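Local coordinates for suppressor of fused family protein (Neisseria gonorrhoeae, PDB 3K5J) that is of unknown function but resembles the N-terminal domain of human Suppressor of fused and probably works by binding other proteins, at residues I69-P72 and E77-E80; S57-F62 and M84-S89; L9-K14 and E130-V135; Q65-I70 and D94-G99; K17-K22 and E48-V53. One frame throughout, in Å; residues are numbered along the deposited sequence.

Contact 1: residues I69-P72 and E77-E80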
# COMPACT_ATOMS: atom_id res chain seq x y z
N ILE A 69 0.98 -0.62 -2.80
CA ILE A 69 1.25 0.74 -3.30
C ILE A 69 1.17 0.69 -4.82
O ILE A 69 1.79 -0.22 -5.45
CB ILE A 69 2.65 1.22 -2.86
CG1 ILE A 69 2.77 1.30 -1.34
CG2 ILE A 69 2.99 2.57 -3.52
CD1 ILE A 69 4.20 1.29 -0.78
N ILE A 70 0.44 1.64 -5.39
CA ILE A 70 0.37 1.80 -6.86
C ILE A 70 1.27 2.97 -7.24
O ILE A 70 1.07 4.08 -6.78
CB ILE A 70 -1.08 2.02 -7.40
CG1 ILE A 70 -2.11 1.11 -6.71
CG2 ILE A 70 -1.10 1.92 -8.93
CD1 ILE A 70 -3.56 1.43 -7.11
N SER A 71 2.30 2.69 -8.03
CA SER A 71 3.36 3.67 -8.30
C SER A 71 3.44 4.04 -9.77
O SER A 71 3.40 3.16 -10.64
CB SER A 71 4.72 3.11 -7.88
OG SER A 71 5.73 4.08 -7.96
N PRO A 72 3.63 5.33 -10.05
CA PRO A 72 3.76 5.74 -11.46
C PRO A 72 5.03 5.25 -12.16
O PRO A 72 5.09 5.21 -13.40
CB PRO A 72 3.70 7.28 -11.38
CG PRO A 72 4.11 7.63 -10.03
CD PRO A 72 3.61 6.50 -9.15
N GLU A 77 12.06 2.35 -3.52
CA GLU A 77 11.50 3.05 -2.37
C GLU A 77 10.33 2.27 -1.76
O GLU A 77 10.15 2.25 -0.53
CB GLU A 77 11.07 4.46 -2.76
CG GLU A 77 12.26 5.39 -3.05
CD GLU A 77 11.84 6.65 -3.81
OE1 GLU A 77 11.36 6.51 -4.96
OE2 GLU A 77 11.99 7.76 -3.23
N HIS A 78 9.53 1.66 -2.61
CA HIS A 78 8.35 0.97 -2.11
C HIS A 78 8.67 -0.34 -1.40
O HIS A 78 7.94 -0.76 -0.48
CB HIS A 78 7.33 0.77 -3.22
CG HIS A 78 6.93 2.07 -3.86
ND1 HIS A 78 6.61 3.19 -3.12
CD2 HIS A 78 6.84 2.43 -5.17
CE1 HIS A 78 6.31 4.17 -3.96
NE2 HIS A 78 6.46 3.74 -5.21
N ILE A 79 9.74 -1.00 -1.82
CA ILE A 79 10.21 -2.18 -1.17
C ILE A 79 10.67 -1.82 0.26
O ILE A 79 10.31 -2.49 1.24
CB ILE A 79 11.37 -2.87 -1.95
CG1 ILE A 79 10.90 -3.22 -3.37
CG2 ILE A 79 11.82 -4.11 -1.25
CD1 ILE A 79 12.04 -3.64 -4.30
N GLU A 80 11.42 -0.71 0.35
CA GLU A 80 11.95 -0.22 1.62
C GLU A 80 10.79 0.18 2.56
O GLU A 80 10.76 -0.16 3.75
CB GLU A 80 12.86 1.00 1.34
CG GLU A 80 14.09 0.74 0.46
CD GLU A 80 14.62 1.96 -0.34
OE1 GLU A 80 14.12 3.12 -0.16
OE2 GLU A 80 15.54 1.71 -1.19

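Contact 2: residues S57-F62 and M84-S89. With SO4 (sulfate ion), chain B.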
# COMPACT_ATOMS: atom_id res chain seq x y z
N SER A 57 3.77 -9.36 1.51
CA SER A 57 3.41 -10.75 1.74
C SER A 57 4.04 -11.27 3.02
O SER A 57 5.27 -11.45 3.10
CB SER A 57 3.89 -11.61 0.55
OG SER A 57 3.48 -12.98 0.70
N GLY A 58 3.19 -11.47 4.02
CA GLY A 58 3.62 -12.05 5.28
C GLY A 58 2.90 -11.42 6.47
O GLY A 58 2.70 -12.04 7.51
N ILE A 59 2.49 -10.16 6.33
CA ILE A 59 1.79 -9.43 7.39
C ILE A 59 0.45 -10.10 7.66
O ILE A 59 -0.02 -10.14 8.79
CB ILE A 59 1.61 -7.91 7.00
CG1 ILE A 59 2.97 -7.21 6.84
CG2 ILE A 59 0.67 -7.22 8.01
CD1 ILE A 59 2.95 -5.87 6.19
N GLY A 60 -0.14 -10.67 6.61
CA GLY A 60 -1.49 -11.22 6.74
C GLY A 60 -1.60 -12.44 7.63
O GLY A 60 -2.66 -12.70 8.18
N GLN A 61 -0.50 -13.13 7.87
CA GLN A 61 -0.53 -14.27 8.77
C GLN A 61 -0.79 -13.85 10.23
O GLN A 61 -1.26 -14.68 11.01
CB GLN A 61 0.76 -15.08 8.66
CG GLN A 61 0.99 -15.71 7.31
CD GLN A 61 2.05 -16.80 7.36
OE1 GLN A 61 3.26 -16.53 7.47
NE2 GLN A 61 1.57 -18.08 7.33
N PHE A 62 -0.48 -12.61 10.58
CA PHE A 62 -0.71 -12.11 11.94
C PHE A 62 -1.83 -11.09 12.00
O PHE A 62 -2.57 -11.05 12.96
CB PHE A 62 0.60 -11.54 12.49
CG PHE A 62 1.70 -12.57 12.58
CD1 PHE A 62 1.83 -13.36 13.71
CD2 PHE A 62 2.59 -12.78 11.49
CE1 PHE A 62 2.83 -14.33 13.79
CE2 PHE A 62 3.58 -13.78 11.56
CZ PHE A 62 3.70 -14.54 12.72
N MSE A 84 9.57 -1.51 6.30
CA MSE A 84 9.35 -0.66 7.48
C MSE A 84 7.96 -0.90 8.03
O MSE A 84 7.78 -1.03 9.25
CB MSE A 84 9.56 0.79 7.09
CG MSE A 84 9.17 1.78 8.18
SE MSE A 84 9.17 3.62 7.61
CE MSE A 84 7.56 3.59 6.59
N LEU A 85 6.95 -0.96 7.14
CA LEU A 85 5.56 -1.16 7.58
C LEU A 85 5.31 -2.56 8.15
O LEU A 85 4.50 -2.72 9.05
CB LEU A 85 4.51 -0.79 6.47
CG LEU A 85 4.60 0.67 6.02
CD1 LEU A 85 3.53 0.97 4.94
CD2 LEU A 85 4.49 1.65 7.18
N ALA A 86 6.00 -3.56 7.64
CA ALA A 86 5.93 -4.90 8.18
C ALA A 86 6.37 -4.86 9.66
O ALA A 86 5.70 -5.42 10.52
CB ALA A 86 6.84 -5.84 7.40
N SER A 87 7.51 -4.23 9.93
CA SER A 87 7.98 -4.08 11.32
C SER A 87 6.96 -3.33 12.17
O SER A 87 6.61 -3.76 13.29
CB SER A 87 9.31 -3.31 11.33
OG SER A 87 9.64 -2.93 12.67
N ALA A 88 6.49 -2.20 11.67
CA ALA A 88 5.55 -1.34 12.42
C ALA A 88 4.24 -2.05 12.72
O ALA A 88 3.67 -1.96 13.83
CB ALA A 88 5.30 -0.05 11.68
N SER A 89 3.75 -2.82 11.74
CA SER A 89 2.45 -3.48 11.90
C SER A 89 2.52 -4.61 12.92
O SER A 89 1.49 -4.94 13.54
CB SER A 89 1.94 -3.99 10.54
OG SER A 89 2.71 -5.07 10.10
S SO4 B . 3.51 -21.08 6.05
O1 SO4 B . 3.95 -20.38 4.85
O2 SO4 B . 3.56 -20.21 7.22
O3 SO4 B . 2.15 -21.56 5.82
O4 SO4 B . 4.38 -22.24 6.30

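Contact 3: residues L9-K14 and E130-V135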
# COMPACT_ATOMS: atom_id res chain seq x y z
N LEU A 9 1.24 -14.87 -4.00
CA LEU A 9 1.69 -14.75 -5.39
C LEU A 9 0.64 -15.28 -6.36
O LEU A 9 0.35 -14.64 -7.37
CB LEU A 9 3.00 -15.49 -5.60
CG LEU A 9 3.60 -15.51 -7.01
CD1 LEU A 9 3.73 -14.11 -7.61
CD2 LEU A 9 4.91 -16.29 -7.01
N SER A 10 0.05 -16.43 -6.04
CA SER A 10 -1.00 -17.03 -6.90
C SER A 10 -2.21 -16.14 -7.00
O SER A 10 -2.80 -16.00 -8.05
CB SER A 10 -1.40 -18.38 -6.34
OG SER A 10 -0.36 -19.31 -6.56
N HIS A 11 -2.59 -15.52 -5.88
CA HIS A 11 -3.70 -14.58 -5.82
C HIS A 11 -3.43 -13.39 -6.75
O HIS A 11 -4.28 -13.00 -7.57
CB HIS A 11 -3.92 -14.13 -4.38
CG HIS A 11 -5.01 -13.12 -4.22
ND1 HIS A 11 -6.34 -13.40 -4.46
CD2 HIS A 11 -4.96 -11.82 -3.83
CE1 HIS A 11 -7.06 -12.32 -4.21
NE2 HIS A 11 -6.24 -11.35 -3.82
N LEU A 12 -2.23 -12.84 -6.67
CA LEU A 12 -1.88 -11.70 -7.52
C LEU A 12 -1.78 -12.09 -8.99
O LEU A 12 -2.22 -11.36 -9.86
CB LEU A 12 -0.57 -11.06 -7.06
CG LEU A 12 -0.47 -10.60 -5.61
CD1 LEU A 12 0.93 -10.09 -5.28
CD2 LEU A 12 -1.58 -9.58 -5.29
N GLN A 13 -1.21 -13.27 -9.25
CA GLN A 13 -1.03 -13.74 -10.62
C GLN A 13 -2.38 -14.02 -11.31
O GLN A 13 -2.54 -13.77 -12.53
CB GLN A 13 -0.12 -14.97 -10.67
CG GLN A 13 0.34 -15.32 -12.03
CD GLN A 13 1.22 -14.25 -12.69
OE1 GLN A 13 2.44 -14.25 -12.46
NE2 GLN A 13 0.63 -13.35 -13.53
N LYS A 14 -3.34 -14.52 -10.53
CA LYS A 14 -4.72 -14.77 -11.00
C LYS A 14 -5.43 -13.47 -11.35
O LYS A 14 -6.18 -13.39 -12.34
CB LYS A 14 -5.51 -15.52 -9.92
CG LYS A 14 -6.99 -15.77 -10.23
CD LYS A 14 -7.75 -16.24 -9.02
CE LYS A 14 -9.22 -15.95 -9.17
NZ LYS A 14 -9.76 -16.59 -10.39
N GLU A 130 -9.37 -7.75 -3.39
CA GLU A 130 -9.60 -7.50 -1.97
C GLU A 130 -9.48 -8.75 -1.08
O GLU A 130 -8.90 -8.66 -0.01
CB GLU A 130 -10.97 -6.84 -1.78
CG GLU A 130 -11.27 -6.36 -0.36
CD GLU A 130 -12.74 -6.13 -0.12
OE1 GLU A 130 -13.57 -6.48 -0.99
OE2 GLU A 130 -13.03 -5.57 0.95
N TYR A 131 -10.12 -9.85 -1.48
CA TYR A 131 -10.16 -11.07 -0.65
C TYR A 131 -9.44 -12.21 -1.28
O TYR A 131 -9.68 -12.56 -2.43
CB TYR A 131 -11.62 -11.51 -0.40
CG TYR A 131 -12.29 -10.79 0.77
CD1 TYR A 131 -12.94 -9.56 0.63
CD2 TYR A 131 -12.30 -11.36 2.03
CE1 TYR A 131 -13.53 -8.93 1.73
CE2 TYR A 131 -12.86 -10.72 3.13
CZ TYR A 131 -13.50 -9.51 2.98
OH TYR A 131 -14.09 -8.90 4.09
N MSE A 132 -8.63 -12.84 -0.45
CA MSE A 132 -8.06 -14.17 -0.65
C MSE A 132 -8.17 -15.05 0.60
O MSE A 132 -7.51 -14.78 1.56
CB MSE A 132 -6.56 -13.99 -0.83
CG MSE A 132 -5.70 -15.18 -1.04
SE MSE A 132 -3.84 -14.92 -0.74
CE MSE A 132 -3.57 -14.83 1.13
N ASP A 133 -8.94 -16.12 0.60
CA ASP A 133 -9.07 -16.95 1.84
C ASP A 133 -8.25 -16.52 3.10
O ASP A 133 -7.03 -16.67 3.20
CB ASP A 133 -8.81 -18.42 1.58
CG ASP A 133 -9.38 -19.29 2.69
OD1 ASP A 133 -10.55 -19.09 3.04
OD2 ASP A 133 -8.66 -20.15 3.21
N ASN A 134 -9.00 -16.01 4.08
CA ASN A 134 -8.50 -15.51 5.41
C ASN A 134 -7.82 -14.14 5.41
O ASN A 134 -7.57 -13.61 6.50
CB ASN A 134 -7.73 -16.48 6.34
CG ASN A 134 -8.52 -17.75 6.67
OD1 ASN A 134 -9.67 -17.68 7.08
ND2 ASN A 134 -7.89 -18.91 6.51
N VAL A 135 -7.61 -13.54 4.21
CA VAL A 135 -6.77 -12.36 4.13
C VAL A 135 -7.29 -11.34 3.15
O VAL A 135 -7.74 -11.67 2.06
CB VAL A 135 -5.32 -12.79 3.78
CG1 VAL A 135 -4.40 -11.62 3.56
CG2 VAL A 135 -4.73 -13.73 4.89

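Contact 4: residues Q65-I70 and D94-G99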
# COMPACT_ATOMS: atom_id res chain seq x y z
N GLN A 65 -4.44 -8.96 6.90
CA GLN A 65 -4.40 -8.15 5.69
C GLN A 65 -2.93 -7.92 5.26
O GLN A 65 -2.02 -7.95 6.09
CB GLN A 65 -5.16 -6.82 5.81
CG GLN A 65 -4.75 -6.01 7.05
CD GLN A 65 -5.79 -5.97 8.14
OE1 GLN A 65 -6.69 -6.81 8.17
NE2 GLN A 65 -5.63 -5.03 9.06
N GLU A 66 -2.80 -7.69 3.97
CA GLU A 66 -1.61 -7.18 3.32
C GLU A 66 -1.90 -5.80 2.77
O GLU A 66 -3.07 -5.36 2.76
CB GLU A 66 -1.20 -8.08 2.16
CG GLU A 66 -0.89 -9.52 2.51
CD GLU A 66 0.31 -9.80 3.39
OE1 GLU A 66 1.11 -8.87 3.65
OE2 GLU A 66 0.44 -10.98 3.85
N PHE A 67 -0.85 -5.13 2.28
CA PHE A 67 -0.94 -3.75 1.82
C PHE A 67 -0.27 -3.61 0.45
O PHE A 67 0.72 -4.31 0.16
CB PHE A 67 -0.27 -2.82 2.82
CG PHE A 67 -0.87 -2.88 4.20
CD1 PHE A 67 -2.07 -2.21 4.46
CD2 PHE A 67 -0.36 -3.70 5.17
CE1 PHE A 67 -2.65 -2.31 5.70
CE2 PHE A 67 -0.99 -3.83 6.40
CZ PHE A 67 -2.13 -3.14 6.66
N PHE A 68 -0.74 -2.69 -0.39
CA PHE A 68 -0.08 -2.44 -1.65
C PHE A 68 -0.02 -0.96 -1.99
O PHE A 68 -0.88 -0.16 -1.57
CB PHE A 68 -0.71 -3.23 -2.82
CG PHE A 68 -2.11 -2.87 -3.12
CD1 PHE A 68 -2.38 -1.87 -4.06
CD2 PHE A 68 -3.17 -3.54 -2.55
CE1 PHE A 68 -3.68 -1.50 -4.35
CE2 PHE A 68 -4.47 -3.18 -2.87
CZ PHE A 68 -4.74 -2.16 -3.75
N ILE A 69 0.98 -0.62 -2.80
CA ILE A 69 1.25 0.74 -3.30
C ILE A 69 1.17 0.69 -4.82
O ILE A 69 1.79 -0.22 -5.45
CB ILE A 69 2.65 1.22 -2.86
CG1 ILE A 69 2.77 1.30 -1.34
CG2 ILE A 69 2.99 2.57 -3.52
CD1 ILE A 69 4.20 1.29 -0.78
N ILE A 70 0.44 1.64 -5.39
CA ILE A 70 0.37 1.80 -6.86
C ILE A 70 1.27 2.97 -7.24
O ILE A 70 1.07 4.08 -6.78
CB ILE A 70 -1.08 2.02 -7.40
CG1 ILE A 70 -2.11 1.11 -6.71
CG2 ILE A 70 -1.10 1.92 -8.93
CD1 ILE A 70 -3.56 1.43 -7.11
N ASP A 94 -2.99 -2.21 15.82
CA ASP A 94 -4.18 -1.36 15.82
C ASP A 94 -4.03 -0.18 14.86
O ASP A 94 -5.04 0.39 14.43
CB ASP A 94 -4.50 -0.82 17.24
CG ASP A 94 -4.86 -1.89 18.23
OD1 ASP A 94 -4.99 -3.07 17.90
OD2 ASP A 94 -5.04 -1.52 19.42
N GLN A 95 -2.79 0.20 14.54
CA GLN A 95 -2.60 1.34 13.65
C GLN A 95 -2.60 0.94 12.18
O GLN A 95 -2.50 1.80 11.30
CB GLN A 95 -1.31 2.09 13.97
CG GLN A 95 -1.32 2.66 15.39
CD GLN A 95 -2.56 3.44 15.70
OE1 GLN A 95 -2.98 4.31 14.93
NE2 GLN A 95 -3.19 3.12 16.83
N PHE A 96 -2.76 -0.36 11.91
CA PHE A 96 -2.70 -0.84 10.52
C PHE A 96 -4.02 -1.47 10.11
O PHE A 96 -4.10 -2.57 9.59
CB PHE A 96 -1.48 -1.76 10.34
CG PHE A 96 -0.22 -0.99 10.29
CD1 PHE A 96 0.44 -0.60 11.43
CD2 PHE A 96 0.25 -0.56 9.07
CE1 PHE A 96 1.59 0.17 11.37
CE2 PHE A 96 1.37 0.20 8.97
CZ PHE A 96 2.03 0.62 10.11
N GLN A 97 -5.06 -0.70 10.34
CA GLN A 97 -6.42 -1.11 10.05
C GLN A 97 -7.03 -0.16 9.04
O GLN A 97 -6.55 0.98 8.90
CB GLN A 97 -7.24 -1.14 11.36
CG GLN A 97 -6.68 -2.03 12.42
CD GLN A 97 -6.61 -3.50 12.04
OE1 GLN A 97 -7.42 -4.01 11.23
NE2 GLN A 97 -5.64 -4.18 12.58
N LEU A 98 -8.09 -0.60 8.34
CA LEU A 98 -8.81 0.31 7.44
C LEU A 98 -9.13 1.62 8.12
O LEU A 98 -9.63 1.61 9.27
CB LEU A 98 -10.15 -0.25 6.96
CG LEU A 98 -10.14 -1.13 5.77
CD1 LEU A 98 -11.54 -1.74 5.65
CD2 LEU A 98 -9.69 -0.43 4.50
N GLY A 99 -8.91 2.70 7.41
CA GLY A 99 -9.22 4.04 7.85
C GLY A 99 -8.15 4.69 8.69
O GLY A 99 -8.27 5.86 9.03

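Contact 5: residues K17-K22 and E48-V53. With SO4 (sulfate ion), chain C.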
# COMPACT_ATOMS: atom_id res chain seq x y z
N LYS A 17 -3.45 -11.84 -14.76
CA LYS A 17 -3.11 -13.06 -15.49
C LYS A 17 -2.02 -12.84 -16.54
O LYS A 17 -1.19 -13.75 -16.80
CB LYS A 17 -4.39 -13.67 -16.13
CG LYS A 17 -4.15 -14.92 -16.99
N HIS A 18 -2.01 -11.65 -17.13
CA HIS A 18 -1.07 -11.38 -18.22
C HIS A 18 0.05 -10.44 -17.88
O HIS A 18 0.63 -9.81 -18.76
CB HIS A 18 -1.87 -10.92 -19.46
CG HIS A 18 -2.84 -11.94 -19.90
ND1 HIS A 18 -2.42 -13.15 -20.42
CD2 HIS A 18 -4.19 -12.03 -19.77
CE1 HIS A 18 -3.47 -13.91 -20.66
NE2 HIS A 18 -4.56 -13.26 -20.27
N HIS A 19 0.38 -10.34 -16.58
CA HIS A 19 1.51 -9.53 -16.15
C HIS A 19 2.57 -10.39 -15.49
O HIS A 19 2.22 -11.39 -14.82
CB HIS A 19 1.05 -8.43 -15.16
CG HIS A 19 0.28 -7.32 -15.82
ND1 HIS A 19 -1.01 -7.48 -16.28
CD2 HIS A 19 0.64 -6.05 -16.12
CE1 HIS A 19 -1.42 -6.34 -16.82
NE2 HIS A 19 -0.43 -5.47 -16.75
N ASP A 20 3.83 -10.02 -15.67
CA ASP A 20 4.94 -10.61 -14.95
C ASP A 20 4.95 -10.01 -13.52
O ASP A 20 4.68 -8.82 -13.34
CB ASP A 20 6.26 -10.34 -15.65
CG ASP A 20 6.32 -11.00 -17.04
OD1 ASP A 20 5.84 -12.16 -17.18
OD2 ASP A 20 6.82 -10.33 -17.97
N ILE A 21 5.29 -10.85 -12.56
CA ILE A 21 5.38 -10.50 -11.16
C ILE A 21 6.71 -10.99 -10.62
O ILE A 21 7.08 -12.18 -10.79
CB ILE A 21 4.21 -11.08 -10.35
CG1 ILE A 21 2.86 -10.67 -10.94
CG2 ILE A 21 4.37 -10.72 -8.81
CD1 ILE A 21 1.62 -11.25 -10.24
N LYS A 22 7.46 -10.10 -9.99
CA LYS A 22 8.77 -10.38 -9.40
C LYS A 22 8.65 -10.38 -7.89
O LYS A 22 8.00 -9.52 -7.32
CB LYS A 22 9.81 -9.31 -9.80
CG LYS A 22 11.22 -9.51 -9.17
CD LYS A 22 12.28 -8.54 -9.71
CE LYS A 22 13.68 -8.89 -9.23
NZ LYS A 22 14.73 -7.99 -9.80
N GLU A 48 3.67 1.61 -21.10
CA GLU A 48 4.04 2.86 -20.42
C GLU A 48 2.84 3.51 -19.73
O GLU A 48 3.03 4.30 -18.79
CB GLU A 48 4.67 3.87 -21.43
N ASP A 49 1.63 3.16 -20.14
CA ASP A 49 0.43 3.79 -19.59
C ASP A 49 -0.14 3.02 -18.40
O ASP A 49 -1.25 3.30 -17.93
CB ASP A 49 -0.63 3.97 -20.67
CG ASP A 49 -0.98 2.69 -21.32
OD1 ASP A 49 -0.40 1.67 -20.85
OD2 ASP A 49 -1.79 2.65 -22.25
N GLU A 50 0.61 2.04 -17.90
CA GLU A 50 0.25 1.20 -16.74
C GLU A 50 1.20 1.46 -15.58
O GLU A 50 2.36 1.63 -15.81
CB GLU A 50 0.38 -0.28 -17.10
CG GLU A 50 -0.75 -0.73 -18.00
CD GLU A 50 -0.59 -2.15 -18.49
OE1 GLU A 50 0.20 -2.91 -17.93
OE2 GLU A 50 -1.28 -2.50 -19.45
N PRO A 51 0.70 1.46 -14.32
CA PRO A 51 1.57 1.64 -13.18
C PRO A 51 2.22 0.36 -12.71
O PRO A 51 1.96 -0.70 -13.25
CB PRO A 51 0.62 2.17 -12.11
CG PRO A 51 -0.66 1.45 -12.40
CD PRO A 51 -0.71 1.38 -13.93
N TRP A 52 3.08 0.51 -11.71
CA TRP A 52 3.76 -0.57 -11.03
C TRP A 52 3.03 -0.79 -9.70
O TRP A 52 2.66 0.17 -9.04
CB TRP A 52 5.18 -0.14 -10.75
CG TRP A 52 5.94 0.21 -12.00
CD1 TRP A 52 5.79 1.32 -12.80
CD2 TRP A 52 6.95 -0.57 -12.59
NE1 TRP A 52 6.64 1.26 -13.87
CE2 TRP A 52 7.38 0.11 -13.76
CE3 TRP A 52 7.54 -1.77 -12.25
CZ2 TRP A 52 8.37 -0.42 -14.60
CZ3 TRP A 52 8.52 -2.27 -13.05
CH2 TRP A 52 8.93 -1.59 -14.22
N VAL A 53 2.81 -2.03 -9.33
CA VAL A 53 2.16 -2.33 -8.08
C VAL A 53 3.09 -3.14 -7.19
O VAL A 53 3.63 -4.15 -7.59
CB VAL A 53 0.82 -3.10 -8.25
CG1 VAL A 53 0.10 -3.26 -6.91
CG2 VAL A 53 -0.06 -2.40 -9.29
S SO4 C . -4.35 -8.62 -16.88
O1 SO4 C . -4.08 -7.86 -18.11
O2 SO4 C . -4.91 -7.69 -15.87
O3 SO4 C . -5.33 -9.67 -17.21
O4 SO4 C . -3.08 -9.17 -16.47

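Contact 1: residues I69-P72 and E77-E80
His-78 reaches from the helix to the strand with its ring and touches both residues there that point toward it. At the ring edge, NE2 donates a hydrogen bond to Ser-71 OG at 2.9 Å, with the oxygen 13° out of the ring plane, so the N-H meets the oxygen close to the plane of the ring. Over one face sits the Ile-69 CG2 methyl, a CH-pi contact 3.8 Å from the centroid of the His-78 ring and shifted toward the rim, on the ND1 and CE1 side. The CD1 arm of Ile-69 lies on the same side of the ring but farther back, 3.9 Å from ND1 and 4.0 Å from CB of His-78.

With chi1 at -172° the serine hydroxyl swings away from the backbone N, out to the helix; in the histidine, CG lies anti to the carbonyl carbon (chi1 -57°), and the ring leaves the helix toward the sheet. Ser-71 OG also bonds to the carbonyl of Phe-73, so the hydroxyl is gripped on two counts and can give its own proton to that carbonyl while accepting from the imidazole. Tyr-54 meets the His-78 ring with planes about 60° apart, and Val-109 touches it too. In the next shell, Ser-71 and Ile-69 are tied by backbone bonds to Trp-52 and Tyr-54 of the neighbouring antiparallel strand. Together these residues make a strand-loop-helix unit, in which the first turn of helix 77-91 is fastened against the sheet strand that leads into it.

Contact 2: residues S57-F62 and M84-S89
Ile-59 and Ala-86 bring their backbones within 6.2 Å, CA to CA, at the point where the turn entering helix 60-63 meets the middle of helix 77-91. The small side chains of Ala-86 and Ser-89 probably allow so short a spacing. The isoleucine crosses the gap. Its CD1 end lies 3.7 Å from Ala-86 CA and 4.1 Å from Ala-86 CB, so it presses on the helix backbone as much as on the methyl. The other branch, CG2, comes up against Ser-89 OG at 3.6 Å, a plain van der Waals touch.

Ser-89 is turned so that OG stands between its backbone N and carbonyl carbon (chi1 70°); this bends the hydroxyl back along its own helix to within 3.0 Å of Ala-86 O and presents its flank to the isoleucine. Just before Ile-59, Gly-58 has a positive phi at which a CB would collide with the Ser-57 carbonyl. Glu-66 holds the turn in place, its OE2 accepting from the backbone N of both Gly-58 and Gly-60.

Away from the helix, Gln-61 NE2 donates a nearly straight bond (169°) to O2 of a sulfate, probably from the crystallisation liquor, which Tyr-4 N and Gly-1 N also hold. Chemically, the two segments meet by buried van der Waals contact, mostly hydrocarbon with the flank of one hydroxyl oxygen, so shape and closeness of fit govern the join.

Contact 3: residues L9-K14 and E130-V135
His-11 projects from helix 2-15 onto the start of a small hairpin and meets Met-132, a selenomethionine, and Tyr-131 along its length. At the root, His-11 CB faces the outer part of the Met-132 side chain, a touch left doubtful by the two conformers modelled there. CG comes next, 3.8 Å from Met-132 CB, and that methylene then covers the imidazole: Met-132 CB stands 3.7 Å from the centroid of the His-11 ring and 10° off its normal, a CH-pi contact almost directly over the centre.

Met-132 belongs to a tight beta-hairpin with a two-residue turn, Asp-133 and Asn-134, across which Met-132 and Val-135 exchange both backbone hydrogen bonds; the long N-terminal helix thus packs on the short strand 131-132 at the margin of the sheet.

Farther out, CE1 approaches the Tyr-131 carbonyl oxygen at 3.2 Å. Having CG anti to the backbone N (chi1 178°) carries the ring this far from the helix. At the tip, NE2 hydrogen-bonds to the carbonyl of Leu-129, the residue just before the hairpin segment, and this helps fix the rotation of the imidazole, while Phe-137 stacks with the same ring.

Contact 4: residues Q65-I70 and D94-G99
Gln-65 and Gln-97 meet with their side chains at about a right angle and their amide planes nearly perpendicular. The NH2 of Gln-65 serves two acceptors at once: NE2 donates to Phe-96 O at 2.9 Å and to Gln-97 OE1 at 3.0 Å. Both oxygens lie close to the Gln-65 amide plane, but the two carbonyls are used differently. Phe-96 O is met in its carbonyl plane, with a C=O...donor angle of 150°, whereas Gln-97 OE1 is approached from above its plane, 57° out of it, a less directed bond. Gln-65 reaches them by placing CG between its backbone N and carbonyl carbon (chi1 51°) and bending again at the next bond. The Gln-97 amide is held from the far end, since its NE2 bonds to Pro-93 O.

Next to this polar pair, the two phenylalanines also cross at about a right angle without stacking. Phe-67 points its CZ at the Phe-96 main chain, 3.6 Å from Phe-96 O in the plane of its own ring and 4.0 Å from Phe-96 CB, so ring edge meets backbone and methylene. Leu-85, Ala-88 and Ser-89 of helix 77-91 pack on Phe-96, while Phe-67 rests on Leu-140 and Ile-119 of the sheet.

The Phe-96 carbonyl thus takes an N-H while a ring edge lies against it. A buried glutamine on the strand takes up one main-chain carbonyl of the loop, with the edge of Phe-67 beside it.

Contact 5: residues K17-K22 and E48-V53
His-19 and Glu-50 approach from opposite directions, the NE2 edge of the ring to one carboxylate oxygen, and that one pair makes the close part of the contact. His-19 NE2 donates to Glu-50 OE1 at 2.9 Å with an N-H...O angle of 157°. The oxygen sits near the ring plane, but the donor stands above the carboxylate plane, the ring and carboxylate planes being 44° apart. OE1 also accepts from Asn-46 N, and Trp-16 meets the imidazole edge-to-face. Glu-50 is modelled in two conformers, and the bond belongs to the one described.

At the ND1 edge of the ring, near its plane, sits a sulfate, probably from the crystallisation liquor. Its O4 accepts from His-19 ND1 at 2.7 Å and from the backbone His-18 N at 2.8 Å. With both ring nitrogens donating to anions, His-19 is probably protonated and cationic here.

Elsewhere the contact is loose: it lies at the surface, buries little, and the side-chain ends of Lys-17 and Glu-48 are not modelled. The hydrogen bond spans two loops leading into strands 21-24 and 52-57. It is a His-carboxylate hydrogen bond at one end of three antiparallel neighbouring strands, with 39-43 in the middle, beside a sulfate that is probably adventitious.

How the contacts relate
Contacts 1, 2 and 4 are buried and all concern helix 77-91 or the loop after it: contact 1 fixes its first turn to strand 65-71, contact 2 packs its middle on residues 57-62, and contact 4 ties the following loop to that same strand. Their chemistry shifts from a histidine-serine bond to van der Waals packing, mostly hydrocarbon, to hydrogen bonds from a glutamine amide. Glu-66, within contact 4, holds the turn of contact 2. Contact 3, only partly buried, lays a methylene over a histidine ring where the N-terminal helix meets the sheet margin; Gln-13 there bonds to His-19 O of contact 5. Contact 5, on the surface, rests on a histidine-carboxylate hydrogen bond, probably with charged partners.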